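Local coordinates for protein glutaredoxin-2 (Vaccinia virus, PDB 2G2Q) that transfers disulfides from a membrane-associated viral partner to virion membrane proteins, as a glutaredoxin needed for virion morphogenesis and virus replication, at residues F8-C13 and L38-K43; S28-L33 and S109-A114; I73-P78 and Q82-D87. All blocks are in the same frame, centred on the assembly; numbering follows the deposited sequence.

Contact 1: residues F8-C13 and L38-K43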
loop_
_atom_site.group_PDB
_atom_site.type_symbol
_atom_site.label_atom_id
_atom_site.label_comp_id
_atom_site.label_asym_id
_atom_site.label_seq_id
_atom_site.Cartn_x
_atom_site.Cartn_y
_atom_site.Cartn_z
ATOM N N PHE A 8 2.978 -3.009 -1.664
ATOM C CA PHE A 8 2.256 -4.238 -1.380
ATOM C C PHE A 8 0.772 -4.031 -1.583
ATOM O O PHE A 8 0.216 -3.031 -1.147
ATOM C CB PHE A 8 2.455 -4.642 0.091
ATOM C CG PHE A 8 3.821 -5.219 0.400
ATOM C CD1 PHE A 8 3.982 -6.591 0.594
ATOM C CD2 PHE A 8 4.940 -4.391 0.513
ATOM C CE1 PHE A 8 5.248 -7.123 0.887
ATOM C CE2 PHE A 8 6.188 -4.918 0.794
ATOM C CZ PHE A 8 6.352 -6.278 0.979
ATOM N N GLY A 9 0.125 -5.003 -2.222
ATOM C CA GLY A 9 -1.336 -5.056 -2.331
ATOM C C GLY A 9 -1.759 -6.292 -3.113
ATOM O O GLY A 9 -0.916 -6.996 -3.640
ATOM N N LYS A 10 -3.060 -6.566 -3.177
ATOM C CA LYS A 10 -3.581 -7.596 -4.082
ATOM C C LYS A 10 -3.402 -7.189 -5.534
ATOM O O LYS A 10 -3.630 -6.025 -5.890
ATOM C CB LYS A 10 -5.056 -7.855 -3.836
ATOM C CG LYS A 10 -5.318 -9.013 -2.900
ATOM C CD LYS A 10 -6.775 -9.066 -2.476
ATOM C CE LYS A 10 -7.663 -9.450 -3.616
ATOM N NZ LYS A 10 -9.028 -9.669 -3.105
ATOM N N PRO A 11 -2.979 -8.143 -6.377
ATOM C CA PRO A 11 -2.910 -7.886 -7.802
ATOM C C PRO A 11 -4.330 -7.829 -8.366
ATOM O O PRO A 11 -5.258 -8.416 -7.790
ATOM C CB PRO A 11 -2.204 -9.137 -8.335
ATOM C CG PRO A 11 -2.568 -10.225 -7.366
ATOM C CD PRO A 11 -2.564 -9.521 -6.039
ATOM N N TYR A 12 -4.496 -7.144 -9.491
ATOM C CA TYR A 12 -5.760 -7.137 -10.221
ATOM C C TYR A 12 -6.930 -6.593 -9.406
ATOM O O TYR A 12 -8.031 -7.114 -9.455
ATOM C CB TYR A 12 -6.055 -8.535 -10.793
ATOM C CG TYR A 12 -4.860 -9.111 -11.522
ATOM C CD1 TYR A 12 -4.452 -8.587 -12.758
ATOM C CD2 TYR A 12 -4.122 -10.162 -10.973
ATOM C CE1 TYR A 12 -3.343 -9.104 -13.426
ATOM C CE2 TYR A 12 -3.006 -10.688 -11.635
ATOM C CZ TYR A 12 -2.625 -10.155 -12.857
ATOM O OH TYR A 12 -1.524 -10.670 -13.528
ATOM N N CYS A 13 -6.683 -5.538 -8.647
ATOM C CA CYS A 13 -7.776 -4.818 -8.034
ATOM C C CYS A 13 -7.575 -3.307 -8.120
ATOM O O CYS A 13 -6.450 -2.802 -8.123
ATOM C CB CYS A 13 -8.050 -5.302 -6.610
ATOM S SG CYS A 13 -7.205 -4.381 -5.383
ATOM N N LEU A 38 -1.010 -12.698 -2.476
ATOM C CA LEU A 38 -1.765 -13.703 -3.220
ATOM C C LEU A 38 -2.738 -14.539 -2.402
ATOM O O LEU A 38 -3.515 -15.305 -2.957
ATOM C CB LEU A 38 -0.818 -14.657 -3.945
ATOM C CG LEU A 38 0.213 -14.106 -4.924
ATOM C CD1 LEU A 38 1.103 -15.256 -5.400
ATOM C CD2 LEU A 38 -0.436 -13.355 -6.099
ATOM N N SER A 39 -2.692 -14.421 -1.091
ATOM C CA SER A 39 -3.328 -15.419 -0.270
ATOM C C SER A 39 -3.768 -14.922 1.090
ATOM O O SER A 39 -2.965 -14.384 1.833
ATOM C CB SER A 39 -2.370 -16.578 -0.085
ATOM O OG SER A 39 -3.088 -17.756 -0.094
ATOM N N PHE A 40 -5.041 -15.148 1.413
ATOM C CA PHE A 40 -5.622 -14.707 2.688
ATOM C C PHE A 40 -6.295 -15.870 3.388
ATOM O O PHE A 40 -6.895 -16.755 2.740
ATOM C CB PHE A 40 -6.613 -13.548 2.486
ATOM C CG PHE A 40 -5.980 -12.327 1.878
ATOM C CD1 PHE A 40 -5.998 -12.134 0.509
ATOM C CD2 PHE A 40 -5.334 -11.399 2.670
ATOM C CE1 PHE A 40 -5.382 -11.032 -0.065
ATOM C CE2 PHE A 40 -4.723 -10.274 2.106
ATOM C CZ PHE A 40 -4.752 -10.086 0.732
ATOM N N PHE A 41 -6.174 -15.881 4.715
ATOM C CA PHE A 41 -6.780 -16.931 5.523
ATOM C C PHE A 41 -7.320 -16.329 6.821
ATOM O O PHE A 41 -6.578 -15.726 7.617
ATOM C CB PHE A 41 -5.751 -18.031 5.780
ATOM C CG PHE A 41 -6.234 -19.151 6.650
ATOM C CD1 PHE A 41 -7.074 -20.146 6.138
ATOM C CD2 PHE A 41 -5.803 -19.250 7.974
ATOM C CE1 PHE A 41 -7.497 -21.210 6.943
ATOM C CE2 PHE A 41 -6.223 -20.308 8.793
ATOM C CZ PHE A 41 -7.071 -21.294 8.277
ATOM N N LEU A 42 -8.624 -16.484 7.010
ATOM C CA LEU A 42 -9.274 -16.033 8.223
ATOM C C LEU A 42 -9.072 -17.094 9.292
ATOM O O LEU A 42 -9.638 -18.180 9.188
ATOM C CB LEU A 42 -10.755 -15.751 7.971
ATOM C CG LEU A 42 -11.593 -15.300 9.181
ATOM C CD1 LEU A 42 -11.454 -13.811 9.431
ATOM C CD2 LEU A 42 -13.046 -15.660 8.985
ATOM N N LYS A 43 -8.250 -16.754 10.296
ATOM C CA LYS A 43 -7.797 -17.650 11.380
ATOM C C LYS A 43 -8.862 -18.617 11.825
ATOM O O LYS A 43 -10.011 -18.221 12.019
ATOM C CB LYS A 43 -7.308 -16.854 12.597
ATOM C CG LYS A 43 -5.790 -16.858 12.825
ATOM C CD LYS A 43 -5.343 -15.860 13.932
ATOM C CE LYS A 43 -5.567 -16.362 15.394
ATOM N NZ LYS A 43 -6.969 -16.194 15.959
#
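The aliphatic stem of K10 crosses the F40 side chain at a slant. K10 CD comes to 3.4 Å from F40 CE1, and K10 CG stands 3.5 Å from the same ring atom, so two successive methylenes meet one corner of the phenyl group rather than its centre. F40 starts out toward K10, with CG anti to its own carbonyl carbon (chi1 -61°), which brings the CE1-CZ side of the ring up to the lysine. The lysine chain bends about the CG-CD bond that touches the ring (chi3 69°), and its ammonium is taken up elsewhere: NZ is hydrogen-bonded to N68 OD1 and S67 OG. A single side chain thus illustrates a familiar division of labour, its carbon stem set obliquely against a corner of an aromatic ring while its charged end is held by polar partners elsewhere. In the thioredoxin fold the stretch at the end of the first strand, here 3-9, runs into the redox-active site; K10 and P11 lead to C13, which sits at the N-cap position of helix 14-24 and pairs with C16 in the redox-active disulfide, absent from this structure. The second meeting point lies beside P11, whose side chain crosses that of L38 at about a right angle. The CB of L38 sets off away from the proline, yet the CD2 branch swings back to within 4.0 Å of P11 CG. P11 also touches D36, and a backbone hydrogen bond between G9 and I37 keeps the two chains adjacent where the 38-43 loop leaves strand 30-36.

Contact 2: residues S28-L33 and S109-A114. With SO4 (sulfate ion), chain D.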
loop_
_atom_site.group_PDB
_atom_site.type_symbol
_atom_site.label_atom_id
_atom_site.label_comp_id
_atom_site.label_asym_id
_atom_site.label_seq_id
_atom_site.Cartn_x
_atom_site.Cartn_y
_atom_site.Cartn_z
ATOM N N SER A 28 10.611 9.234 -12.224
ATOM C CA SER A 28 11.851 9.939 -12.475
ATOM C C SER A 28 12.605 10.116 -11.160
ATOM O O SER A 28 13.765 10.502 -11.148
ATOM C CB SER A 28 11.583 11.284 -13.148
ATOM O OG SER A 28 11.053 12.222 -12.228
ATOM N N GLU A 29 11.937 9.803 -10.054
ATOM C CA GLU A 29 12.511 9.989 -8.731
ATOM C C GLU A 29 12.784 8.660 -8.025
ATOM O O GLU A 29 13.790 8.516 -7.329
ATOM C CB GLU A 29 11.587 10.874 -7.896
ATOM C CG GLU A 29 12.223 11.524 -6.663
ATOM C CD GLU A 29 11.261 12.500 -5.975
ATOM O OE1 GLU A 29 10.279 12.942 -6.628
ATOM O OE2 GLU A 29 11.480 12.822 -4.783
ATOM N N TYR A 30 11.896 7.689 -8.200
ATOM C CA TYR A 30 12.066 6.400 -7.541
ATOM C C TYR A 30 11.930 5.237 -8.497
ATOM O O TYR A 30 11.117 5.277 -9.426
ATOM C CB TYR A 30 11.027 6.208 -6.438
ATOM C CG TYR A 30 11.024 7.249 -5.350
ATOM C CD1 TYR A 30 10.150 8.326 -5.402
ATOM C CD2 TYR A 30 11.882 7.143 -4.250
ATOM C CE1 TYR A 30 10.127 9.277 -4.399
ATOM C CE2 TYR A 30 11.862 8.091 -3.238
ATOM C CZ TYR A 30 10.980 9.155 -3.327
ATOM O OH TYR A 30 10.950 10.113 -2.339
ATOM N N ASP A 31 12.728 4.199 -8.259
ATOM C CA ASP A 31 12.430 2.868 -8.789
ATOM C C ASP A 31 11.223 2.310 -8.020
ATOM O O ASP A 31 11.028 2.613 -6.844
ATOM C CB ASP A 31 13.633 1.928 -8.644
ATOM C CG ASP A 31 14.799 2.328 -9.520
ATOM O OD1 ASP A 31 14.569 2.965 -10.576
ATOM O OD2 ASP A 31 15.960 2.010 -9.155
ATOM N N ILE A 32 10.413 1.507 -8.700
ATOM C CA ILE A 32 9.179 0.971 -8.127
ATOM C C ILE A 32 9.159 -0.547 -8.257
ATOM O O ILE A 32 9.492 -1.094 -9.318
ATOM C CB ILE A 32 7.928 1.561 -8.828
ATOM C CG1 ILE A 32 7.906 3.081 -8.662
ATOM C CG2 ILE A 32 6.649 0.944 -8.271
ATOM C CD1 ILE A 32 7.151 3.814 -9.756
ATOM N N LEU A 33 8.786 -1.213 -7.167
ATOM C CA LEU A 33 8.601 -2.652 -7.166
ATOM C C LEU A 33 7.285 -2.982 -6.502
ATOM O O LEU A 33 6.860 -2.277 -5.570
ATOM C CB LEU A 33 9.716 -3.364 -6.410
ATOM C CG LEU A 33 11.144 -3.345 -6.925
ATOM C CD1 LEU A 33 11.971 -4.028 -5.860
ATOM C CD2 LEU A 33 11.307 -4.052 -8.265
ATOM N N SER A 109 4.452 14.119 -0.715
ATOM C CA SER A 109 4.919 14.629 0.579
ATOM C C SER A 109 5.194 13.505 1.569
ATOM O O SER A 109 6.264 13.476 2.181
ATOM C CB SER A 109 3.900 15.578 1.223
ATOM O OG SER A 109 3.548 16.645 0.371
ATOM N N GLU A 110 4.222 12.603 1.737
ATOM C CA GLU A 110 4.321 11.534 2.725
ATOM C C GLU A 110 5.493 10.596 2.419
ATOM O O GLU A 110 6.188 10.127 3.337
ATOM C CB GLU A 110 3.006 10.753 2.818
ATOM C CG GLU A 110 1.811 11.619 3.288
ATOM C CD GLU A 110 0.463 10.883 3.227
ATOM O OE1 GLU A 110 -0.332 11.015 4.184
ATOM O OE2 GLU A 110 0.195 10.170 2.231
ATOM N N ILE A 111 5.701 10.321 1.130
ATOM C CA ILE A 111 6.808 9.479 0.689
ATOM C C ILE A 111 8.139 10.198 0.947
ATOM O O ILE A 111 9.130 9.585 1.330
ATOM C CB ILE A 111 6.700 9.144 -0.818
ATOM C CG1 ILE A 111 5.582 8.142 -1.065
ATOM C CG2 ILE A 111 8.034 8.604 -1.368
ATOM C CD1 ILE A 111 5.223 8.045 -2.546
ATOM N N GLU A 112 8.150 11.502 0.731
ATOM C CA GLU A 112 9.383 12.240 0.853
ATOM C C GLU A 112 9.827 12.459 2.293
ATOM O O GLU A 112 11.017 12.511 2.554
ATOM C CB GLU A 112 9.323 13.534 0.039
ATOM C CG GLU A 112 9.464 13.246 -1.462
ATOM C CD GLU A 112 9.403 14.486 -2.321
ATOM O OE1 GLU A 112 10.123 14.524 -3.343
ATOM O OE2 GLU A 112 8.643 15.428 -1.981
ATOM N N LYS A 113 8.872 12.537 3.213
ATOM C CA LYS A 113 9.134 12.794 4.639
ATOM C C LYS A 113 9.383 11.521 5.449
ATOM O O LYS A 113 9.803 11.585 6.596
ATOM C CB LYS A 113 7.950 13.526 5.272
ATOM C CG LYS A 113 7.715 14.953 4.799
ATOM C CD LYS A 113 6.250 15.353 5.062
ATOM C CE LYS A 113 6.122 16.743 5.683
ATOM N NZ LYS A 113 6.088 17.895 4.721
ATOM N N ALA A 114 9.087 10.368 4.870
ATOM C CA ALA A 114 9.232 9.097 5.566
ATOM C C ALA A 114 10.687 8.897 6.031
ATOM O O ALA A 114 11.609 8.951 5.230
ATOM C CB ALA A 114 8.793 7.966 4.653
HETATM S S SO4 D . 14.004 10.104 -0.385
HETATM O O1 SO4 D . 14.520 9.354 0.750
HETATM O O2 SO4 D . 12.544 10.161 -0.325
HETATM O O3 SO4 D . 14.551 11.461 -0.310
HETATM O O4 SO4 D . 14.429 9.469 -1.632
#
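The edge strand of the thioredoxin-type sheet meets the last turn of the C-terminal helix here, Y30, near the start of that strand, reaching over to touch I111 and E112. The phenol and the isoleucine slide past each other in opposite directions: I111 CG2, the methyl branch lying anti to its backbone nitrogen, comes to 3.6 Å from Y30 CZ and approaches the ring obliquely. The hydroxyl is flanked on the helix side by carbon, with E112 CG 3.6 Å from Y30 OH. Helix 104-113 packs against the sheet in this way, and I111 extends the apolar layer to L5 of strand 3-9, L26 and V86, while Y30 rests on N3 and L5. The polar end of the tyrosine turns to a sulfate ion, probably acquired from the crystallisation liquor. Y30 OH donates to sulfate O2 over 2.6 Å, and that oxygen lies at the ring edge, in its plane. N3 ND2, Y116 OH and K75 NZ bind the same anion. Nearer the surface, the carboxylates of E29 and E112 approach from two extended chains that cross at about a right angle. E29 OE2 and E112 OE1 are 2.6 Å apart, with the carboxylate planes turned 56° to one another; a separation this short suggests that one acid holds a proton. K108 NZ offers E29 OE1 a long, weak ion pair on the helix side.

Contact 3: residues I73-P78 and Q82-D87. With SO4 (sulfate ion), chain D.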
loop_
_atom_site.group_PDB
_atom_site.type_symbol
_atom_site.label_atom_id
_atom_site.label_comp_id
_atom_site.label_asym_id
_atom_site.label_seq_id
_atom_site.Cartn_x
_atom_site.Cartn_y
_atom_site.Cartn_z
ATOM N N ILE A 73 3.130 1.024 1.343
ATOM C CA ILE A 73 4.298 1.518 0.637
ATOM C C ILE A 73 5.513 1.662 1.583
ATOM O O ILE A 73 5.433 2.269 2.652
ATOM C CB ILE A 73 3.992 2.849 -0.071
ATOM C CG1 ILE A 73 2.802 2.684 -1.030
ATOM C CG2 ILE A 73 5.220 3.367 -0.814
ATOM C CD1 ILE A 73 2.300 4.002 -1.639
ATOM N N PHE A 74 6.627 1.086 1.160
ATOM C CA PHE A 74 7.891 1.237 1.839
ATOM C C PHE A 74 8.877 1.948 0.921
ATOM O O PHE A 74 8.752 1.933 -0.314
ATOM C CB PHE A 74 8.472 -0.125 2.229
ATOM C CG PHE A 74 7.633 -0.882 3.196
ATOM C CD1 PHE A 74 6.581 -1.682 2.751
ATOM C CD2 PHE A 74 7.881 -0.800 4.543
ATOM C CE1 PHE A 74 5.785 -2.375 3.649
ATOM C CE2 PHE A 74 7.103 -1.503 5.440
ATOM C CZ PHE A 74 6.044 -2.284 4.997
ATOM N N LYS A 75 9.866 2.561 1.543
ATOM C CA LYS A 75 10.867 3.317 0.825
ATOM C C LYS A 75 12.188 2.679 1.225
ATOM O O LYS A 75 12.551 2.675 2.404
ATOM C CB LYS A 75 10.771 4.806 1.202
ATOM C CG LYS A 75 11.749 5.708 0.469
ATOM C CD LYS A 75 11.492 7.202 0.722
ATOM C CE LYS A 75 11.891 7.647 2.131
ATOM N NZ LYS A 75 11.555 9.091 2.351
ATOM N N TYR A 76 12.875 2.089 0.251
ATOM C CA TYR A 76 14.165 1.448 0.496
ATOM C C TYR A 76 15.310 2.238 -0.136
ATOM O O TYR A 76 15.256 2.608 -1.325
ATOM C CB TYR A 76 14.183 -0.002 -0.037
ATOM C CG TYR A 76 15.481 -0.714 0.268
ATOM C CD1 TYR A 76 15.891 -0.909 1.590
ATOM C CD2 TYR A 76 16.317 -1.170 -0.753
ATOM C CE1 TYR A 76 17.068 -1.565 1.893
ATOM C CE2 TYR A 76 17.518 -1.831 -0.458
ATOM C CZ TYR A 76 17.888 -2.013 0.875
ATOM O OH TYR A 76 19.087 -2.645 1.207
ATOM N N ASN A 77 16.356 2.470 0.652
ATOM C CA ASN A 77 17.562 3.109 0.139
ATOM C C ASN A 77 18.674 2.100 -0.064
ATOM O O ASN A 77 19.334 1.708 0.899
ATOM C CB ASN A 77 18.026 4.268 1.052
ATOM C CG ASN A 77 19.215 5.037 0.475
ATOM O OD1 ASN A 77 20.205 4.454 0.002
ATOM N ND2 ASN A 77 19.117 6.343 0.504
ATOM N N PRO A 78 18.945 1.736 -1.329
ATOM C CA PRO A 78 19.879 0.643 -1.677
ATOM C C PRO A 78 21.352 0.945 -1.337
ATOM O O PRO A 78 22.184 0.025 -1.206
ATOM C CB PRO A 78 19.724 0.523 -3.196
ATOM C CG PRO A 78 18.487 1.294 -3.543
ATOM C CD PRO A 78 18.407 2.397 -2.533
ATOM N N GLN A 82 18.858 1.259 4.198
ATOM C CA GLN A 82 17.909 1.665 5.213
ATOM C C GLN A 82 16.537 1.618 4.626
ATOM O O GLN A 82 16.368 1.693 3.410
ATOM C CB GLN A 82 18.186 3.074 5.685
ATOM C CG GLN A 82 19.341 3.172 6.624
ATOM C CD GLN A 82 19.605 4.588 7.049
ATOM O OE1 GLN A 82 19.581 4.883 8.238
ATOM N NE2 GLN A 82 19.860 5.478 6.085
HETATM N N MSE A 83 15.557 1.524 5.515
HETATM C CA MSE A 83 14.183 1.312 5.141
HETATM C C MSE A 83 13.308 2.367 5.812
HETATM O O MSE A 83 13.632 2.862 6.897
HETATM C CB MSE A 83 13.790 -0.090 5.583
HETATM C CG MSE A 83 12.536 -0.590 4.995
HETATM SE SE MSE A 83 12.577 -0.926 3.109
HETATM C CE MSE A 83 13.667 -2.614 3.135
ATOM N N ALA A 84 12.209 2.713 5.151
ATOM C CA ALA A 84 11.269 3.683 5.660
ATOM C C ALA A 84 9.824 3.239 5.460
ATOM O O ALA A 84 9.471 2.693 4.418
ATOM C CB ALA A 84 11.510 5.027 5.014
ATOM N N PHE A 85 9.000 3.475 6.479
ATOM C CA PHE A 85 7.566 3.219 6.444
ATOM C C PHE A 85 6.782 4.432 5.989
ATOM O O PHE A 85 6.668 5.379 6.729
ATOM C CB PHE A 85 7.085 2.934 7.854
ATOM C CG PHE A 85 6.728 1.523 8.095
ATOM C CD1 PHE A 85 5.435 1.072 7.841
ATOM C CD2 PHE A 85 7.679 0.631 8.587
ATOM C CE1 PHE A 85 5.086 -0.278 8.071
ATOM C CE2 PHE A 85 7.364 -0.715 8.823
ATOM C CZ PHE A 85 6.065 -1.175 8.567
ATOM N N VAL A 86 6.193 4.407 4.803
ATOM C CA VAL A 86 5.387 5.557 4.384
ATOM C C VAL A 86 3.983 5.582 5.028
ATOM O O VAL A 86 3.266 4.571 5.038
ATOM C CB VAL A 86 5.301 5.657 2.849
ATOM C CG1 VAL A 86 4.641 6.948 2.434
ATOM C CG2 VAL A 86 6.702 5.563 2.227
ATOM N N ASP A 87 3.612 6.749 5.572
ATOM C CA ASP A 87 2.286 6.974 6.157
ATOM C C ASP A 87 1.299 7.578 5.139
ATOM O O ASP A 87 1.110 8.802 5.061
ATOM C CB ASP A 87 2.390 7.828 7.417
ATOM C CG ASP A 87 1.083 7.913 8.177
ATOM O OD1 ASP A 87 1.042 8.560 9.250
ATOM O OD2 ASP A 87 0.080 7.342 7.702
HETATM S S SO4 D . 14.004 10.104 -0.385
HETATM O O1 SO4 D . 14.520 9.354 0.750
HETATM O O2 SO4 D . 12.544 10.161 -0.325
HETATM O O3 SO4 D . 14.551 11.461 -0.310
HETATM O O4 SO4 D . 14.429 9.469 -1.632
HETATM O O HOH W 1 2.456 2.264 3.746
#
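F74 directs the edge of its ring at one face of F85, an edge-to-face pair whose centroids are 4.6 Å apart and whose planes meet at 66°. The atom leading the approach is F74 CE2, 3.3 Å from F85 CZ and offset toward the rim of the ring it faces. These rings belong to an antiparallel beta hairpin made of strands 71-77 and 82-85, within the sheet of the thioredoxin fold. On the same face, the non-hydrogen-bonded pair of Y76 and M83, a selenomethionine, sets their side chains at about a right angle. M83 bends at chi2 and chi3, which puts SE 4.9 Å from the centroid of the Y76 ring in an oblique Met-aromatic contact and M83 CE 3.2 Å from Y76 CD1; W119 lies against the same face, touching F74, F85 and M83. Between the strands, K75 and A84 exchange backbone hydrogen bonds in both directions, and N77 N gives Q82 O a nearly straight one (176°). The return bond, Q82 N to N77 O, is weak. The opposite face has A84 CB beside K75 CB, while the lysine carries on to the sulfate and to the carbonyl oxygens of I111 and A114 at the end of helix 104-113. V86 N is hydrogen-bonded to I73 O, and a water spans the two segments next to it, accepting from I73 N and donating to V86 O, each at 2.8 Å.

From the N terminus, strand 3-9 ends within 8-13; helix 14-24 and strand 30-36 follow before 38-43 returns to close contact 1 round this beta-alpha-beta unit. Contact 2 opens inside that loop, at 28-33, and closes only at 109-114, so the two cross. Contact 3, a short hairpin, forms after contact 1 has closed and lies nested within the span of contact 2. All three reach one sheet. Contacts 2 and 3, their centres about 8 Å apart, join the hairpin to the C-terminal helix through K75 and share the sulfate. Contact 1 lies on the opposite side of the chain's centre from the other two, at the active-site end, yet F8 CE2 packs 3.8 Å from F74 CD1 of contact 3.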